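Local coordinates for protein beta-ketothiolase BktB (Ralstonia eutropha, PDB 4NZS) that catalyses the condensation of two acetyl-CoA molecules to acetoacetyl-CoA, and of acetyl-CoA with propionyl-CoA to beta-ketovaleryl-CoA, at residues K172-S177 / V333-G338; A179-A184 / A325-A330; A105-L110 / V283-A288; V91-L94 / L99-I102. All coordinates share one frame; numbering follows the deposited sequence.

Interaction 1: residues K172-S177 / V333-G338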
loop_
_atom_site.group_PDB
_atom_site.type_symbol
_atom_site.label_atom_id
_atom_site.label_comp_id
_atom_site.label_asym_id
_atom_site.label_seq_id
_atom_site.Cartn_x
_atom_site.Cartn_y
_atom_site.Cartn_z
ATOM N N LYS A 172 27.209 -10.019 -27.905
ATOM C CA LYS A 172 28.653 -9.862 -28.005
ATOM C C LYS A 172 29.364 -11.223 -28.134
ATOM O O LYS A 172 30.295 -11.384 -28.940
ATOM C CB LYS A 172 29.199 -9.070 -26.808
ATOM C CG LYS A 172 30.448 -9.674 -26.181
ATOM C CD LYS A 172 31.398 -8.626 -25.624
ATOM C CE LYS A 172 32.678 -9.289 -25.136
ATOM N NZ LYS A 172 33.349 -8.458 -24.113
ATOM N N GLU A 173 28.906 -12.212 -27.393
ATOM C CA GLU A 173 29.567 -13.499 -27.414
ATOM C C GLU A 173 29.532 -14.105 -28.798
ATOM O O GLU A 173 30.448 -14.794 -29.191
ATOM C CB GLU A 173 28.939 -14.450 -26.410
ATOM C CG GLU A 173 29.601 -15.810 -26.365
ATOM C CD GLU A 173 29.159 -16.628 -25.177
ATOM O OE1 GLU A 173 28.225 -16.205 -24.481
ATOM O OE2 GLU A 173 29.749 -17.693 -24.930
ATOM N N TYR A 174 28.432 -13.903 -29.501
ATOM C CA TYR A 174 28.274 -14.410 -30.851
ATOM C C TYR A 174 28.380 -13.351 -31.948
ATOM O O TYR A 174 28.141 -13.627 -33.112
ATOM C CB TYR A 174 26.950 -15.152 -30.947
ATOM C CG TYR A 174 26.883 -16.310 -29.996
ATOM C CD1 TYR A 174 26.909 -16.113 -28.637
ATOM C CD2 TYR A 174 26.833 -17.600 -30.463
ATOM C CE1 TYR A 174 26.861 -17.173 -27.769
ATOM C CE2 TYR A 174 26.784 -18.663 -29.598
ATOM C CZ TYR A 174 26.804 -18.440 -28.257
ATOM O OH TYR A 174 26.755 -19.511 -27.419
ATOM N N ASP A 175 28.731 -12.135 -31.571
ATOM C CA ASP A 175 28.814 -11.047 -32.532
ATOM C C ASP A 175 27.554 -10.808 -33.366
ATOM O O ASP A 175 27.630 -10.675 -34.578
ATOM C CB ASP A 175 30.028 -11.199 -33.446
ATOM C CG ASP A 175 30.284 -9.953 -34.270
ATOM O OD1 ASP A 175 29.503 -8.993 -34.149
ATOM O OD2 ASP A 175 31.258 -9.925 -35.042
ATOM N N ILE A 176 26.393 -10.764 -32.727
ATOM C CA ILE A 176 25.189 -10.380 -33.444
ATOM C C ILE A 176 25.070 -8.879 -33.308
ATOM O O ILE A 176 24.827 -8.355 -32.235
ATOM C CB ILE A 176 23.935 -11.061 -32.876
ATOM C CG1 ILE A 176 23.954 -12.553 -33.194
ATOM C CG2 ILE A 176 22.673 -10.422 -33.428
ATOM C CD1 ILE A 176 24.584 -13.395 -32.116
ATOM N N SER A 177 25.265 -8.193 -34.417
ATOM C CA SER A 177 25.286 -6.749 -34.429
ATOM C C SER A 177 23.911 -6.166 -34.300
ATOM O O SER A 177 22.943 -6.764 -34.733
ATOM C CB SER A 177 25.868 -6.267 -35.739
ATOM O OG SER A 177 24.995 -6.616 -36.783
ATOM N N VAL A 333 20.738 -17.903 -31.341
ATOM C CA VAL A 333 20.225 -19.283 -31.332
ATOM C C VAL A 333 20.023 -19.879 -32.738
ATOM O O VAL A 333 20.201 -21.093 -32.922
ATOM C CB VAL A 333 18.912 -19.397 -30.513
ATOM C CG1 VAL A 333 18.305 -20.798 -30.614
ATOM C CG2 VAL A 333 19.165 -19.063 -29.045
ATOM N N THR A 334 19.661 -19.040 -33.714
ATOM C CA THR A 334 19.573 -19.476 -35.112
ATOM C C THR A 334 20.923 -19.976 -35.629
ATOM O O THR A 334 21.034 -21.070 -36.212
ATOM C CB THR A 334 19.186 -18.319 -36.045
ATOM O OG1 THR A 334 18.398 -17.355 -35.340
ATOM C CG2 THR A 334 18.424 -18.845 -37.259
ATOM N N LYS A 335 21.927 -19.125 -35.410
ATOM C CA LYS A 335 23.288 -19.299 -35.885
ATOM C C LYS A 335 23.926 -20.548 -35.294
ATOM O O LYS A 335 24.104 -21.530 -35.994
ATOM C CB LYS A 335 24.067 -18.047 -35.513
ATOM C CG LYS A 335 25.572 -18.032 -35.749
ATOM C CD LYS A 335 25.988 -16.564 -35.911
ATOM C CE LYS A 335 27.475 -16.337 -35.828
ATOM N NZ LYS A 335 27.934 -16.268 -34.413
ATOM N N ALA A 336 24.240 -20.540 -34.005
ATOM C CA ALA A 336 24.904 -21.683 -33.386
ATOM C C ALA A 336 24.315 -23.035 -33.851
ATOM O O ALA A 336 25.061 -23.983 -34.043
ATOM C CB ALA A 336 24.879 -21.550 -31.868
ATOM N N LEU A 337 23.000 -23.104 -34.058
ATOM C CA LEU A 337 22.338 -24.276 -34.645
ATOM C C LEU A 337 22.233 -24.322 -36.188
ATOM O O LEU A 337 21.705 -25.277 -36.746
ATOM C CB LEU A 337 20.912 -24.387 -34.094
ATOM C CG LEU A 337 20.786 -24.585 -32.582
ATOM C CD1 LEU A 337 19.314 -24.589 -32.170
ATOM C CD2 LEU A 337 21.495 -25.849 -32.131
ATOM N N GLY A 338 22.713 -23.314 -36.896
ATOM C CA GLY A 338 22.557 -23.293 -38.341
ATOM C C GLY A 338 21.134 -23.679 -38.694
ATOM O O GLY A 338 20.873 -24.762 -39.236
#
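A lysine ammonium at the end of one helix is bonded to a backbone carbonyl at the end of another: Lys335 NZ donates to Tyr174 O over 3.0 Å. Both helices finish here in Schellman motifs, helix 163-173 with Asp175 as its positive-phi residue and helix 327-336 with Gly338 in that role, so the contact joins two helix C-termini at the protein surface. Tyr174 is the first residue past its helix, and its carbonyl receives the lysine in the carbonyl plane, on a lone pair, with a C=O...N angle of 130°. Negative potential at a helix C-terminus would be expected to suit a positively charged donor. The lysine chain runs extended from the backbone as far as CE and bends only at its last torsion (chi4 -82°), which turns NZ onto the oxygen and also sets it 3.8 Å from Tyr174 CB. The remainder of the contact is apolar and modest. Tyr174 CG lies beside its own backbone N (chi1 -60°), and the ring also packs on Ile297 of a nearby loop. Nearby, Ile176 lies on Cys331 and Ala332, one turn back along helix 327-336, while Ala336 rests on Val300 of helix 299-310. The ring meets helix 327-336 through one aromatic carbon: Tyr174 CE2 lies 4.1 Å from the methyl Ala336 CB, which approaches it obliquely.

Interaction 2: residues A179-A184 / A325-A330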
loop_
_atom_site.group_PDB
_atom_site.type_symbol
_atom_site.label_atom_id
_atom_site.label_comp_id
_atom_site.label_asym_id
_atom_site.label_seq_id
_atom_site.Cartn_x
_atom_site.Cartn_y
_atom_site.Cartn_z
ATOM N N ALA A 179 22.469 -4.451 -36.305
ATOM C CA ALA A 179 21.739 -4.520 -37.585
ATOM C C ALA A 179 21.106 -5.889 -37.875
ATOM O O ALA A 179 20.098 -5.962 -38.570
ATOM C CB ALA A 179 22.604 -4.081 -38.758
ATOM N N GLN A 180 21.694 -6.958 -37.354
ATOM C CA GLN A 180 21.003 -8.238 -37.345
ATOM C C GLN A 180 19.675 -8.074 -36.574
ATOM O O GLN A 180 18.597 -8.390 -37.073
ATOM C CB GLN A 180 21.865 -9.334 -36.686
ATOM C CG GLN A 180 22.708 -10.192 -37.633
ATOM C CD GLN A 180 22.293 -11.665 -37.681
ATOM O OE1 GLN A 180 23.125 -12.550 -37.465
ATOM N NE2 GLN A 180 21.009 -11.937 -37.976
ATOM N N GLN A 181 19.774 -7.524 -35.373
ATOM C CA GLN A 181 18.657 -7.470 -34.451
ATOM C C GLN A 181 17.559 -6.564 -34.988
ATOM O O GLN A 181 16.392 -6.959 -34.996
ATOM C CB GLN A 181 19.109 -7.002 -33.072
ATOM C CG GLN A 181 20.271 -7.794 -32.471
ATOM C CD GLN A 181 20.823 -7.129 -31.233
ATOM O OE1 GLN A 181 20.072 -6.633 -30.390
ATOM N NE2 GLN A 181 22.138 -7.100 -31.119
ATOM N N ASP A 182 17.907 -5.376 -35.476
ATOM C CA ASP A 182 16.875 -4.448 -35.919
ATOM C C ASP A 182 16.075 -5.065 -37.068
ATOM O O ASP A 182 14.838 -4.973 -37.109
ATOM C CB ASP A 182 17.464 -3.106 -36.328
ATOM C CG ASP A 182 17.651 -2.169 -35.164
ATOM O OD1 ASP A 182 17.995 -2.628 -34.063
ATOM O OD2 ASP A 182 17.456 -0.954 -35.346
ATOM N N GLU A 183 16.773 -5.727 -37.985
ATOM C CA GLU A 183 16.103 -6.259 -39.139
ATOM C C GLU A 183 15.369 -7.580 -38.843
ATOM O O GLU A 183 14.238 -7.785 -39.312
ATOM C CB GLU A 183 17.096 -6.353 -40.269
ATOM C CG GLU A 183 17.540 -4.956 -40.669
ATOM C CD GLU A 183 18.401 -4.913 -41.913
ATOM O OE1 GLU A 183 18.397 -3.870 -42.596
ATOM O OE2 GLU A 183 19.092 -5.906 -42.194
ATOM N N ALA A 184 15.978 -8.447 -38.032
ATOM C CA ALA A 184 15.255 -9.598 -37.481
ATOM C C ALA A 184 13.911 -9.135 -36.919
ATOM O O ALA A 184 12.913 -9.854 -37.020
ATOM C CB ALA A 184 16.073 -10.305 -36.399
ATOM N N ALA A 325 12.605 -13.849 -27.184
ATOM C CA ALA A 325 12.859 -12.971 -26.059
ATOM C C ALA A 325 13.492 -11.649 -26.574
ATOM O O ALA A 325 12.935 -10.542 -26.414
ATOM C CB ALA A 325 13.767 -13.678 -25.064
ATOM N N PHE A 326 14.634 -11.777 -27.245
ATOM C CA PHE A 326 15.353 -10.637 -27.868
ATOM C C PHE A 326 15.998 -11.087 -29.176
ATOM O O PHE A 326 16.532 -12.211 -29.259
ATOM C CB PHE A 326 16.469 -10.118 -26.951
ATOM C CG PHE A 326 16.037 -9.833 -25.516
ATOM C CD1 PHE A 326 15.870 -10.856 -24.595
ATOM C CD2 PHE A 326 15.831 -8.547 -25.076
ATOM C CE1 PHE A 326 15.499 -10.590 -23.284
ATOM C CE2 PHE A 326 15.463 -8.279 -23.772
ATOM C CZ PHE A 326 15.302 -9.294 -22.878
ATOM N N ALA A 327 15.990 -10.226 -30.194
ATOM C CA ALA A 327 16.692 -10.581 -31.459
ATOM C C ALA A 327 18.139 -10.962 -31.162
ATOM O O ALA A 327 18.599 -12.013 -31.572
ATOM C CB ALA A 327 16.617 -9.464 -32.481
ATOM N N ALA A 328 18.814 -10.129 -30.383
ATOM C CA ALA A 328 20.123 -10.454 -29.810
ATOM C C ALA A 328 20.323 -11.932 -29.421
ATOM O O ALA A 328 21.397 -12.479 -29.637
ATOM C CB ALA A 328 20.368 -9.572 -28.602
ATOM N N GLN A 329 19.310 -12.570 -28.838
ATOM C CA GLN A 329 19.386 -14.030 -28.523
ATOM C C GLN A 329 18.772 -14.903 -29.592
ATOM O O GLN A 329 19.220 -16.049 -29.780
ATOM C CB GLN A 329 18.732 -14.398 -27.173
ATOM C CG GLN A 329 17.242 -14.121 -27.042
ATOM C CD GLN A 329 16.333 -15.291 -27.389
ATOM O OE1 GLN A 329 16.591 -16.448 -27.041
ATOM N NE2 GLN A 329 15.254 -14.991 -28.064
ATOM N N ALA A 330 17.730 -14.406 -30.263
ATOM C CA ALA A 330 17.068 -15.226 -31.308
ATOM C C ALA A 330 18.055 -15.435 -32.455
ATOM O O ALA A 330 18.292 -16.577 -32.842
ATOM C CB ALA A 330 15.763 -14.602 -31.806
#
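Methyl packing brings Gln181 and Ala327 together: Ala327 CB lies 3.5 Å from Gln181 CA and 3.6 Å from Gln181 CB. The small side chain lets helix 178-197 and the start of helix 327-336 come very close, with the CA atoms of this pair 4.7 Å apart. One turn further along, Ala184 CB touches the same methyl at 4.0 Å, so Ala327 sits against two successive turns of the partner helix. A second kind of contact is the glutamine side chain against backbone and methyl. Gln181 CG stands beside its own backbone N (chi1 -53°) and the chain then runs out extended, laying its length along Ala328. CG comes 3.5 Å from Ala328 N, while the amide carbon CD is 3.6 Å from Ala328 CB and OE1 is 3.5 Å from the same Ala328 CB. The polar partners of this amide lie outside the two segments: Gln181 NE2 donates to Thr247 OG1 and to Ile176 O, the latter in the turn before helix 178-197. Around the pair, Ala171 of helix 163-173 packs on both Gln181 and Ala328, and the backbone of Ala327 bonds to Asn252. The contact is therefore one of close apolar fit. It joins two helices through alanine methyls and the aliphatic part of a glutamine, whose buried NH2 group is satisfied by neighbouring loops and whose amide is thereby held in place along Ala328.

Interaction 3: residues A105-L110 / V283-A288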
loop_
_atom_site.group_PDB
_atom_site.type_symbol
_atom_site.label_atom_id
_atom_site.label_comp_id
_atom_site.label_asym_id
_atom_site.label_seq_id
_atom_site.Cartn_x
_atom_site.Cartn_y
_atom_site.Cartn_z
ATOM N N ALA A 105 2.501 -32.189 -18.471
ATOM C CA ALA A 105 1.254 -32.807 -18.906
ATOM C C ALA A 105 1.565 -34.099 -19.652
ATOM O O ALA A 105 1.037 -35.169 -19.343
ATOM C CB ALA A 105 0.477 -31.867 -19.823
ATOM N N ALA A 106 2.420 -33.970 -20.650
ATOM C CA ALA A 106 2.891 -35.102 -21.414
ATOM C C ALA A 106 3.339 -36.230 -20.483
ATOM O O ALA A 106 2.879 -37.377 -20.560
ATOM C CB ALA A 106 4.055 -34.659 -22.300
ATOM N N GLN A 107 4.221 -35.855 -19.572
ATOM C CA GLN A 107 4.872 -36.797 -18.721
ATOM C C GLN A 107 3.921 -37.707 -17.993
ATOM O O GLN A 107 4.154 -38.889 -17.961
ATOM C CB GLN A 107 5.781 -36.064 -17.750
ATOM C CG GLN A 107 7.087 -35.637 -18.403
ATOM C CD GLN A 107 8.033 -34.965 -17.432
ATOM O OE1 GLN A 107 9.223 -34.838 -17.709
ATOM N NE2 GLN A 107 7.514 -34.547 -16.279
ATOM N N THR A 108 2.842 -37.183 -17.425
ATOM C CA THR A 108 1.949 -38.048 -16.632
ATOM C C THR A 108 1.312 -39.127 -17.533
ATOM O O THR A 108 1.142 -40.294 -17.125
ATOM C CB THR A 108 0.877 -37.256 -15.828
ATOM O OG1 THR A 108 0.052 -36.470 -16.699
ATOM C CG2 THR A 108 1.537 -36.360 -14.763
ATOM N N ILE A 109 1.025 -38.762 -18.780
ATOM C CA ILE A 109 0.389 -39.708 -19.674
ATOM C C ILE A 109 1.400 -40.790 -20.027
ATOM O O ILE A 109 1.090 -41.972 -19.939
ATOM C CB ILE A 109 -0.103 -39.088 -20.985
ATOM C CG1 ILE A 109 -1.086 -37.945 -20.755
ATOM C CG2 ILE A 109 -0.802 -40.169 -21.802
ATOM C CD1 ILE A 109 -1.490 -37.223 -22.026
ATOM N N LEU A 110 2.596 -40.364 -20.434
ATOM C CA LEU A 110 3.676 -41.278 -20.693
ATOM C C LEU A 110 3.794 -42.333 -19.618
ATOM O O LEU A 110 3.868 -43.509 -19.940
ATOM C CB LEU A 110 5.001 -40.540 -20.828
ATOM C CG LEU A 110 5.409 -40.283 -22.265
ATOM C CD1 LEU A 110 4.224 -39.865 -23.115
ATOM C CD2 LEU A 110 6.500 -39.222 -22.300
ATOM N N VAL A 283 7.517 -36.217 -30.065
ATOM C CA VAL A 283 8.708 -36.985 -30.389
ATOM C C VAL A 283 9.554 -37.151 -29.149
ATOM O O VAL A 283 9.654 -38.243 -28.623
ATOM C CB VAL A 283 9.568 -36.322 -31.461
ATOM C CG1 VAL A 283 10.767 -37.209 -31.775
ATOM C CG2 VAL A 283 8.735 -36.037 -32.701
ATOM N N SER A 284 10.144 -36.049 -28.689
ATOM C CA SER A 284 11.040 -36.025 -27.538
ATOM C C SER A 284 11.097 -34.563 -27.003
ATOM O O SER A 284 10.499 -33.651 -27.599
ATOM C CB SER A 284 12.432 -36.529 -27.940
ATOM O OG SER A 284 13.077 -35.611 -28.839
ATOM N N TYR A 285 11.804 -34.370 -25.884
ATOM C CA TYR A 285 12.012 -33.074 -25.228
ATOM C C TYR A 285 13.288 -33.117 -24.422
ATOM O O TYR A 285 13.649 -34.170 -23.854
ATOM C CB TYR A 285 10.878 -32.745 -24.259
ATOM C CG TYR A 285 10.813 -33.677 -23.067
ATOM C CD1 TYR A 285 11.678 -33.528 -21.970
ATOM C CD2 TYR A 285 9.897 -34.718 -23.038
ATOM C CE1 TYR A 285 11.629 -34.414 -20.900
ATOM C CE2 TYR A 285 9.812 -35.595 -21.958
ATOM C CZ TYR A 285 10.674 -35.457 -20.900
ATOM O OH TYR A 285 10.572 -36.359 -19.846
ATOM N N GLY A 286 13.945 -31.964 -24.323
ATOM C CA GLY A 286 15.194 -31.825 -23.560
ATOM C C GLY A 286 15.433 -30.438 -22.953
ATOM O O GLY A 286 15.345 -29.407 -23.625
ATOM N N HIS A 287 15.793 -30.435 -21.676
ATOM C CA HIS A 287 15.988 -29.218 -20.907
ATOM C C HIS A 287 17.490 -28.908 -20.798
ATOM O O HIS A 287 18.322 -29.704 -21.234
ATOM C CB HIS A 287 15.397 -29.408 -19.498
ATOM C CG HIS A 287 13.927 -29.713 -19.460
ATOM N ND1 HIS A 287 13.274 -30.455 -20.421
ATOM C CD2 HIS A 287 12.989 -29.399 -18.537
ATOM C CE1 HIS A 287 12.000 -30.587 -20.089
ATOM N NE2 HIS A 287 11.801 -29.956 -18.949
ATOM N N ALA A 288 17.832 -27.751 -20.225
ATOM C CA ALA A 288 19.230 -27.412 -19.910
ATOM C C ALA A 288 19.371 -26.177 -19.026
ATOM O O ALA A 288 18.548 -25.257 -19.047
ATOM C CB ALA A 288 20.041 -27.214 -21.173
#
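Gln107 and Tyr285 meet through their polar ends, Gln107 OE1 as modelled lying 2.9 Å from Tyr285 OH. The two side chains cross at about a right angle, with the amide and ring planes 62° apart, and the amide end comes to the phenol obliquely. Behind it, Gln107 CG is 3.8 Å from Tyr285 OH. Gln107 reaches this point from helix 97-110 with CG beside its backbone N (chi1 -78°) and the rest of the chain extended. Tyr285 projects from the strand with CG between its backbone N and carbonyl carbon (chi1 66°), carrying the ring toward the helix. The firm polar partner of the hydroxyl is Asp113 of the second subunit, to which Tyr285 OH is hydrogen-bonded; Leu111 of that subunit packs on the ring, and the two copies of Gln107 touch each other, so this buried contact belongs to the subunit interface. Further out, the strand is fixed by its partner 390-398 through backbone bonds such as Gly286 to Ala393, and a classic bulge sets two residues, Val283 and Ser284, opposite the single Ile395. Helix 299-310 packs against strand 280-289 and supplies Arg309, which makes a cation-pi interaction with the tyrosine and also donates to its backbone O, while helix 97-110 leans with Ile109 and Leu110 on Val10 of strand 10-22.

Interaction 4: residues V91-L94 / L99-I102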
loop_
_atom_site.group_PDB
_atom_site.type_symbol
_atom_site.label_atom_id
_atom_site.label_comp_id
_atom_site.label_asym_id
_atom_site.label_seq_id
_atom_site.Cartn_x
_atom_site.Cartn_y
_atom_site.Cartn_z
ATOM N N VAL A 91 2.817 -24.472 -12.540
ATOM C CA VAL A 91 4.235 -24.738 -12.620
ATOM C C VAL A 91 4.988 -23.505 -13.082
ATOM O O VAL A 91 4.433 -22.634 -13.718
ATOM C CB VAL A 91 4.421 -25.873 -13.612
ATOM C CG1 VAL A 91 5.808 -25.892 -14.208
ATOM C CG2 VAL A 91 4.123 -27.191 -12.919
ATOM N N ASN A 92 6.230 -23.367 -12.651
ATOM C CA ASN A 92 7.009 -22.218 -13.062
ATOM C C ASN A 92 8.436 -22.515 -13.481
ATOM O O ASN A 92 9.246 -22.893 -12.675
ATOM C CB ASN A 92 7.000 -21.160 -11.964
ATOM C CG ASN A 92 7.890 -19.983 -12.286
ATOM O OD1 ASN A 92 8.262 -19.782 -13.424
ATOM N ND2 ASN A 92 8.239 -19.213 -11.282
ATOM N N ARG A 93 8.744 -22.263 -14.740
ATOM C CA ARG A 93 10.110 -22.285 -15.222
ATOM C C ARG A 93 10.397 -21.022 -15.996
ATOM O O ARG A 93 10.982 -21.067 -17.057
ATOM C CB ARG A 93 10.429 -23.518 -16.057
ATOM C CG ARG A 93 11.905 -23.878 -16.019
ATOM C CD ARG A 93 12.307 -24.894 -17.069
ATOM N NE ARG A 93 11.867 -26.229 -16.710
ATOM C CZ ARG A 93 12.587 -27.083 -16.001
ATOM N NH1 ARG A 93 13.789 -26.750 -15.588
ATOM N NH2 ARG A 93 12.100 -28.272 -15.712
ATOM N N LEU A 94 9.938 -19.902 -15.463
ATOM C CA LEU A 94 10.177 -18.605 -16.063
ATOM C C LEU A 94 9.617 -18.580 -17.478
ATOM O O LEU A 94 8.470 -18.929 -17.684
ATOM C CB LEU A 94 11.663 -18.242 -16.010
ATOM C CG LEU A 94 12.178 -17.676 -14.708
ATOM C CD1 LEU A 94 11.542 -16.337 -14.424
ATOM C CD2 LEU A 94 11.940 -18.653 -13.579
ATOM N N LEU A 99 5.752 -24.321 -22.138
ATOM C CA LEU A 99 6.141 -25.583 -22.724
ATOM C C LEU A 99 6.280 -26.605 -21.623
ATOM O O LEU A 99 5.809 -27.733 -21.677
ATOM C CB LEU A 99 7.485 -25.414 -23.410
ATOM C CG LEU A 99 8.006 -26.462 -24.368
ATOM C CD1 LEU A 99 6.865 -27.118 -25.133
ATOM C CD2 LEU A 99 8.947 -25.765 -25.321
ATOM N N GLN A 100 6.968 -26.187 -20.603
ATOM C CA GLN A 100 7.200 -27.050 -19.505
ATOM C C GLN A 100 5.894 -27.648 -18.990
ATOM O O GLN A 100 5.843 -28.796 -18.506
ATOM C CB GLN A 100 7.888 -26.220 -18.440
ATOM C CG GLN A 100 8.012 -26.914 -17.121
ATOM C CD GLN A 100 8.750 -28.180 -17.297
ATOM O OE1 GLN A 100 9.969 -28.166 -17.400
ATOM N NE2 GLN A 100 8.017 -29.292 -17.343
ATOM N N ALA A 101 4.843 -26.844 -19.039
ATOM C CA ALA A 101 3.519 -27.343 -18.639
ATOM C C ALA A 101 3.073 -28.356 -19.646
ATOM O O ALA A 101 2.569 -29.400 -19.299
ATOM C CB ALA A 101 2.503 -26.222 -18.517
ATOM N N ILE A 102 3.259 -28.048 -20.910
ATOM C CA ILE A 102 3.037 -29.066 -21.903
ATOM C C ILE A 102 3.792 -30.351 -21.522
ATOM O O ILE A 102 3.166 -31.406 -21.340
ATOM C CB ILE A 102 3.411 -28.546 -23.293
ATOM C CG1 ILE A 102 2.141 -28.118 -24.019
ATOM C CG2 ILE A 102 4.107 -29.605 -24.115
ATOM C CD1 ILE A 102 1.449 -26.988 -23.342
#
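Strand 88-92 and helix 97-110 form the strand-loop-helix unit that carries the nucleophilic cysteine of thiolases; Cys95, by similarity the residue that forms the acyl-thioester intermediate, lies between the two segments. The main link is a side-on grip of a guanidinium on one amide oxygen. Arg93 NE donates to Gln100 OE1 over 2.8 Å and Arg93 NH2 to the same atom over 2.7 Å, both bonds bent to about 140° at the hydrogen. The oxygen lies close to the guanidinium plane, at its edge, but the two donors meet it differently: NE is in the carbonyl plane, on a lone pair, whereas NH2 stands above that plane. Guanidinium and amide planes are 40° apart. Arg93 gets there by a bend at its third torsion (chi3 -75°) in an otherwise extended chain. Gln100 OE1 also accepts from His287 NE2, so three donors converge on it, and Arg93 NH1 is held by Gln390. Nearer the helix backbone, the aliphatic part of Gln100 packs on the strand, CG lying 3.8 Å from Val91 CG1, and the side chains cross at about a right angle. The connection begins with an Asx turn: Leu94 N donates to Asn92 OD1 over 2.6 Å, and Ser97 OG bonds to both Arg93 N and Leu94 O. Val91 and Asn92 also pair antiparallel with a strand of the second subunit, which makes the sheet continuous between the two subunits. A reactive cysteine held in the turn between a strand and the N-terminal end of a buried helix is typical of the thiolase fold.

Interactions 1 and 2 share helix 327-336, meeting its C-terminal and N-terminal parts in turn, and they touch through Ile176 O and Gln181 NE2. The first is a surface contact with a charged donor; the second is buried and apolar. Interactions 3 and 4, with centres about 11 Å apart, share helix 97-110 and reach the same mixed sheet. Both are buried, rich in polar side chains and border the second subunit, and a hydrogen bond from His287 NE2 to Gln100 OE1 joins them. Interactions 1 to 3 each bring together parts of the N-terminal and C-terminal thiolase domain sequences, whereas interaction 4 is local, bridging a turn within the N-terminal one.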